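Local coordinates for protein DPSA (Streptomyces coelicolor, PDB 4CY9) that probably oxidises and stores iron inside a twelve-subunit, ferritin-like cage, and is thought to bind DNA as a member of the Dps family, at residues W43-P48 and I106-A111; T37-H42 and Q63-A68. All blocks are in the same frame, centred on the assembly; numbering follows the deposited sequence. Where two conformers were deposited one is given.

Contact 1 (W43-P48 and I106-A111); sequences WNVVGP and IAHLGA
H108 meets N44 and V45 with different parts of one imidazole ring. H108 is directed toward W43-P48. CG lies anti to the residue's own carbonyl carbon (chi1 -87°), and this carries the ring across to N44 and V45. N44 O sits at the ring edge, near its plane, and takes a weak hydrogen bond from H108 NE2 at 3.3 Å. The bond is bent, with an N-H...O angle of 133°. NE2 has a second weak acceptor in G101 O. ND1 is hydrogen-bonded to the hydroxyl of Y98. These partners fix the rotation of the buried ring.

V45 was modelled in two conformers. In the one described here its CG1 methyl comes 3.5 Å from H108 CD2. This V45 CG1 is also 4.0 Å from H108 CG. The methyl approaches the ring obliquely, and F50 and V53 of helix 50-77 also touch V45. Without the imidazole, as with an alanine here, the Y98 hydroxyl and N44 O would probably lose this partner, and the V45 methyl its neighbour in the conformer described.

N44 and V46 also make backbone hydrogen bonds with A103, on the short strand 103-104. Strands 45-46 and 103-104 thus form a parallel pair that follows helix 14-44 and precedes helix 105-133. Near this pair, the contact joins these two helices of the four-helix bundle of the ferritin-like Dps fold.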
loop_
_atom_site.group_PDB
_atom_site.type_symbol
_atom_site.label_atom_id
_atom_site.label_comp_id
_atom_site.label_asym_id
_atom_site.label_seq_id
_atom_site.Cartn_x
_atom_site.Cartn_y
_atom_site.Cartn_z
ATOM N N TRP A 43 17.616 -3.672 -23.650
ATOM C CA TRP A 43 18.228 -2.370 -24.030
ATOM C C TRP A 43 18.384 -2.213 -25.503
ATOM O O TRP A 43 18.387 -1.076 -25.990
ATOM C CB TRP A 43 19.643 -2.287 -23.421
ATOM C CG TRP A 43 19.650 -2.300 -21.916
ATOM C CD1 TRP A 43 18.721 -1.757 -21.053
ATOM C CD2 TRP A 43 20.661 -2.916 -21.075
ATOM N NE1 TRP A 43 19.053 -2.010 -19.754
ATOM C CE2 TRP A 43 20.248 -2.691 -19.707
ATOM C CE3 TRP A 43 21.865 -3.610 -21.339
ATOM C CZ2 TRP A 43 20.986 -3.147 -18.585
ATOM C CZ3 TRP A 43 22.644 -4.017 -20.201
ATOM C CH2 TRP A 43 22.248 -3.802 -18.857
ATOM N N ASN A 44 18.473 -3.317 -26.246
ATOM C CA ASN A 44 18.920 -3.251 -27.638
ATOM C C ASN A 44 17.875 -3.729 -28.647
ATOM O O ASN A 44 18.184 -3.866 -29.824
ATOM C CB ASN A 44 20.185 -4.125 -27.802
ATOM C CG ASN A 44 21.372 -3.527 -26.996
ATOM O OD1 ASN A 44 21.963 -4.172 -26.067
ATOM N ND2 ASN A 44 21.649 -2.245 -27.276
ATOM N N VAL A 45 16.614 -3.870 -28.251
ATOM C CA VAL A 45 15.538 -4.109 -29.197
ATOM C C VAL A 45 15.111 -2.787 -29.871
ATOM O O VAL A 45 15.076 -1.768 -29.187
ATOM C CB VAL A 45 14.240 -4.680 -28.473
ATOM C CG1 VAL A 45 14.389 -6.166 -28.253
ATOM C CG2 VAL A 45 13.891 -3.973 -27.136
ATOM N N VAL A 46 14.758 -2.843 -31.138
ATOM C CA VAL A 46 14.251 -1.660 -31.900
ATOM C C VAL A 46 13.070 -2.108 -32.758
ATOM O O VAL A 46 12.732 -3.304 -32.882
ATOM C CB VAL A 46 15.425 -1.068 -32.808
ATOM C CG1 VAL A 46 16.537 -0.522 -31.859
ATOM C CG2 VAL A 46 15.970 -2.101 -33.817
ATOM N N GLY A 47 12.525 -1.109 -33.440
ATOM C CA GLY A 47 11.469 -1.347 -34.415
ATOM C C GLY A 47 10.136 -1.206 -33.743
ATOM O O GLY A 47 9.992 -0.909 -32.597
ATOM N N PRO A 48 9.028 -1.411 -34.539
ATOM C CA PRO A 48 7.691 -1.011 -34.174
ATOM C C PRO A 48 7.125 -1.796 -33.050
ATOM O O PRO A 48 6.164 -1.311 -32.400
ATOM C CB PRO A 48 6.877 -1.299 -35.478
ATOM C CG PRO A 48 7.784 -1.525 -36.528
ATOM C CD PRO A 48 9.197 -1.682 -35.992
ATOM N N ILE A 106 11.435 -8.714 -33.057
ATOM C CA ILE A 106 11.217 -10.009 -33.503
ATOM C C ILE A 106 12.377 -10.922 -33.874
ATOM O O ILE A 106 12.305 -12.102 -33.491
ATOM C CB ILE A 106 9.917 -10.156 -34.435
ATOM N N ALA A 107 13.536 -10.411 -34.349
ATOM C CA ALA A 107 14.713 -11.039 -34.458
ATOM C C ALA A 107 15.322 -11.469 -33.045
ATOM O O ALA A 107 15.967 -12.566 -32.859
ATOM C CB ALA A 107 15.758 -10.202 -35.166
ATOM N N HIS A 108 15.275 -10.540 -32.105
ATOM C CA HIS A 108 15.763 -10.908 -30.745
ATOM C C HIS A 108 14.886 -12.017 -30.158
ATOM O O HIS A 108 15.424 -12.918 -29.462
ATOM C CB HIS A 108 15.657 -9.720 -29.821
ATOM C CG HIS A 108 16.860 -8.849 -29.876
ATOM N ND1 HIS A 108 18.070 -9.292 -29.401
ATOM C CD2 HIS A 108 17.034 -7.459 -30.235
ATOM C CE1 HIS A 108 19.033 -8.320 -29.529
ATOM N NE2 HIS A 108 18.405 -7.186 -30.041
ATOM N N LEU A 109 13.585 -11.983 -30.382
ATOM C CA LEU A 109 12.737 -13.049 -29.767
ATOM C C LEU A 109 13.122 -14.403 -30.409
ATOM O O LEU A 109 13.137 -15.406 -29.696
ATOM C CB LEU A 109 11.222 -12.777 -30.037
ATOM C CG LEU A 109 10.735 -11.568 -29.158
ATOM C CD1 LEU A 109 9.220 -11.398 -29.334
ATOM C CD2 LEU A 109 11.051 -11.752 -27.654
ATOM N N GLY A 110 13.376 -14.483 -31.739
ATOM C CA GLY A 110 13.905 -15.703 -32.354
ATOM C C GLY A 110 15.143 -16.251 -31.642
ATOM O O GLY A 110 15.269 -17.471 -31.392
ATOM N N ALA A 111 16.147 -15.353 -31.383
ATOM C CA ALA A 111 17.408 -15.789 -30.765
ATOM C C ALA A 111 17.155 -16.123 -29.283
ATOM O O ALA A 111 17.747 -17.080 -28.773
ATOM C CB ALA A 111 18.436 -14.664 -30.841
#

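Contact 2 (T37-H42 and Q63-A68); sequences TLKHVH and QVRDMA
L38 and K39 leave helix 14-44 toward helix 50-77, where V64 and R65 receive them. The backbones stay well apart: the nearest CA atoms, those of L38 and V64, are 9.2 Å from each other. Side chains alone make the contact.

L38 sends its CD1 methyl to the CG2 methyl of V64, at 4.0 Å. The two side chains lie obliquely to each other. V64 CG1 is anti to the backbone N (chi1 174°), which leaves CG2 beside that N and facing the leucine. F151 of helix 135-158 and L112 and Y116 of helix 105-133 also pack on L38, so this pair belongs to the bundle core.

The second pair is mixed. R65 is extended from CG to NE, and although it starts off to the side, its far end comes nearer to K39. R65 NH2 lies 3.7 Å from K39 CG, and K39 CE is also close to it. The two chains cross at about a right angle. The first torsion of K39 places CG, and the bend at chi2 (-66°) turns the rest of the chain so that CE also comes near R65 NH2.

The guanidinium therefore rests against the methylenes of K39, not against its amine. K39 NZ is 5.3 Å from R65 NH2. K39 NZ forms salt bridges with D58 of its own chain and D69 of the second subunit. R65 also packs on R65 of that subunit. The two carboxylates probably offset the like charges gathered at this buried subunit interface.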
loop_
_atom_site.group_PDB
_atom_site.type_symbol
_atom_site.label_atom_id
_atom_site.label_comp_id
_atom_site.label_asym_id
_atom_site.label_seq_id
_atom_site.Cartn_x
_atom_site.Cartn_y
_atom_site.Cartn_z
ATOM N N THR A 37 21.602 -11.505 -20.186
ATOM C CA THR A 37 21.253 -11.514 -21.596
ATOM C C THR A 37 19.837 -10.924 -21.776
ATOM O O THR A 37 19.595 -10.198 -22.769
ATOM C CB THR A 37 21.256 -12.975 -22.135
ATOM O OG1 THR A 37 22.646 -13.420 -22.067
ATOM C CG2 THR A 37 20.749 -13.079 -23.593
ATOM N N LEU A 38 18.915 -11.180 -20.843
ATOM C CA LEU A 38 17.561 -10.541 -21.002
ATOM C C LEU A 38 17.709 -9.009 -20.894
ATOM O O LEU A 38 17.002 -8.326 -21.646
ATOM C CB LEU A 38 16.654 -11.009 -19.817
ATOM C CG LEU A 38 16.226 -12.522 -20.045
ATOM C CD1 LEU A 38 15.612 -12.970 -18.676
ATOM C CD2 LEU A 38 15.126 -12.603 -21.130
ATOM N N LYS A 39 18.562 -8.502 -19.997
ATOM C CA LYS A 39 18.683 -7.036 -19.930
ATOM C C LYS A 39 19.315 -6.557 -21.223
ATOM O O LYS A 39 18.919 -5.512 -21.754
ATOM C CB LYS A 39 19.569 -6.602 -18.776
ATOM C CG LYS A 39 18.817 -6.496 -17.377
ATOM C CD LYS A 39 17.788 -5.305 -17.608
ATOM C CE LYS A 39 17.253 -4.768 -16.327
ATOM N NZ LYS A 39 16.313 -3.632 -16.694
ATOM N N HIS A 40 20.309 -7.267 -21.724
ATOM C CA HIS A 40 20.879 -6.872 -23.052
ATOM C C HIS A 40 19.834 -6.777 -24.141
ATOM O O HIS A 40 19.852 -5.816 -24.947
ATOM C CB HIS A 40 21.990 -7.940 -23.391
ATOM C CG HIS A 40 22.604 -7.748 -24.743
ATOM N ND1 HIS A 40 23.720 -6.963 -24.949
ATOM C CD2 HIS A 40 22.194 -8.210 -26.001
ATOM C CE1 HIS A 40 24.019 -6.967 -26.273
ATOM N NE2 HIS A 40 23.092 -7.714 -26.924
ATOM N N VAL A 41 18.935 -7.759 -24.195
ATOM C CA VAL A 41 17.875 -7.688 -25.208
ATOM C C VAL A 41 16.995 -6.472 -24.908
ATOM O O VAL A 41 16.568 -5.723 -25.813
ATOM C CB VAL A 41 17.053 -9.013 -25.224
ATOM C CG1 VAL A 41 15.904 -8.857 -26.216
ATOM C CG2 VAL A 41 18.002 -10.162 -25.727
ATOM N N HIS A 42 16.563 -6.295 -23.663
ATOM C CA HIS A 42 15.711 -5.159 -23.281
ATOM C C HIS A 42 16.319 -3.838 -23.782
ATOM O O HIS A 42 15.594 -2.957 -24.251
ATOM C CB HIS A 42 15.627 -5.224 -21.765
ATOM C CG HIS A 42 14.917 -4.091 -21.088
ATOM N ND1 HIS A 42 13.565 -4.081 -20.910
ATOM C CD2 HIS A 42 15.436 -3.074 -20.274
ATOM C CE1 HIS A 42 13.158 -3.014 -20.173
ATOM N NE2 HIS A 42 14.357 -2.369 -19.767
ATOM N N GLN A 63 12.287 -12.171 -12.266
ATOM C CA GLN A 63 11.998 -13.564 -11.881
ATOM C C GLN A 63 13.280 -14.421 -11.986
ATOM O O GLN A 63 13.576 -15.306 -11.092
ATOM C CB GLN A 63 10.884 -14.179 -12.791
ATOM C CG GLN A 63 10.586 -15.577 -12.262
ATOM C CD GLN A 63 9.107 -16.143 -12.105
ATOM O OE1 GLN A 63 8.063 -15.635 -12.575
ATOM N NE2 GLN A 63 9.072 -17.264 -11.426
ATOM N N VAL A 64 14.043 -14.213 -13.059
ATOM C CA VAL A 64 15.292 -15.002 -13.229
ATOM C C VAL A 64 16.360 -14.614 -12.200
ATOM O O VAL A 64 17.094 -15.488 -11.687
ATOM C CB VAL A 64 15.833 -14.833 -14.704
ATOM C CG1 VAL A 64 17.226 -15.521 -14.895
ATOM C CG2 VAL A 64 14.799 -15.496 -15.700
ATOM N N ARG A 65 16.440 -13.325 -11.874
ATOM C CA ARG A 65 17.387 -12.967 -10.775
ATOM C C ARG A 65 16.948 -13.654 -9.449
ATOM O O ARG A 65 17.851 -14.089 -8.679
ATOM C CB ARG A 65 17.398 -11.396 -10.539
ATOM C CG ARG A 65 18.169 -10.741 -11.728
ATOM C CD ARG A 65 17.819 -9.192 -11.699
ATOM N NE ARG A 65 18.710 -8.510 -12.690
ATOM C CZ ARG A 65 18.615 -7.167 -12.929
ATOM N NH1 ARG A 65 17.593 -6.457 -12.345
ATOM N NH2 ARG A 65 19.503 -6.647 -13.726
ATOM N N ASP A 66 15.652 -13.748 -9.182
ATOM C CA ASP A 66 15.168 -14.423 -7.985
ATOM C C ASP A 66 15.559 -15.937 -8.045
ATOM O O ASP A 66 15.960 -16.539 -7.029
ATOM C CB ASP A 66 13.632 -14.318 -7.831
ATOM C CG ASP A 66 13.142 -12.922 -7.337
ATOM O OD1 ASP A 66 13.957 -12.172 -6.867
ATOM O OD2 ASP A 66 11.892 -12.696 -7.434
ATOM N N MET A 67 15.356 -16.560 -9.217
ATOM C CA MET A 67 15.751 -18.004 -9.397
ATOM C C MET A 67 17.266 -18.158 -9.099
ATOM O O MET A 67 17.614 -19.102 -8.353
ATOM C CB MET A 67 15.535 -18.443 -10.898
ATOM C CG MET A 67 13.983 -18.509 -11.166
ATOM S SD MET A 67 13.984 -19.073 -12.924
ATOM C CE MET A 67 12.274 -18.614 -13.244
ATOM N N ALA A 68 18.096 -17.252 -9.586
ATOM C CA ALA A 68 19.563 -17.395 -9.380
ATOM C C ALA A 68 19.847 -17.302 -7.872
ATOM O O ALA A 68 20.662 -18.060 -7.332
ATOM C CB ALA A 68 20.314 -16.243 -10.145
#

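Overall arrangement
The centres of contacts 1 and 2 lie 16 Å apart. Contact 2 joins helix 14-44 to helix 50-77, its centre about 9 Å from the centre of the chain. Contact 1 joins W43-P48, the segment directly after T37-H42, to helix 105-133, its centre about 20 Å from the chain centre. Their segments alternate along the chain. They touch where H108 CB packs on V41 CG1 at 3.7 Å. H42, H54 and D58, with D69 and E73 of the second subunit, match by position the inter-subunit ferroxidase centre of Dps relatives. K39 salt-bridges two of these probable site residues, D58 and that D69, and W43 weakly hydrogen-bonds the same D69.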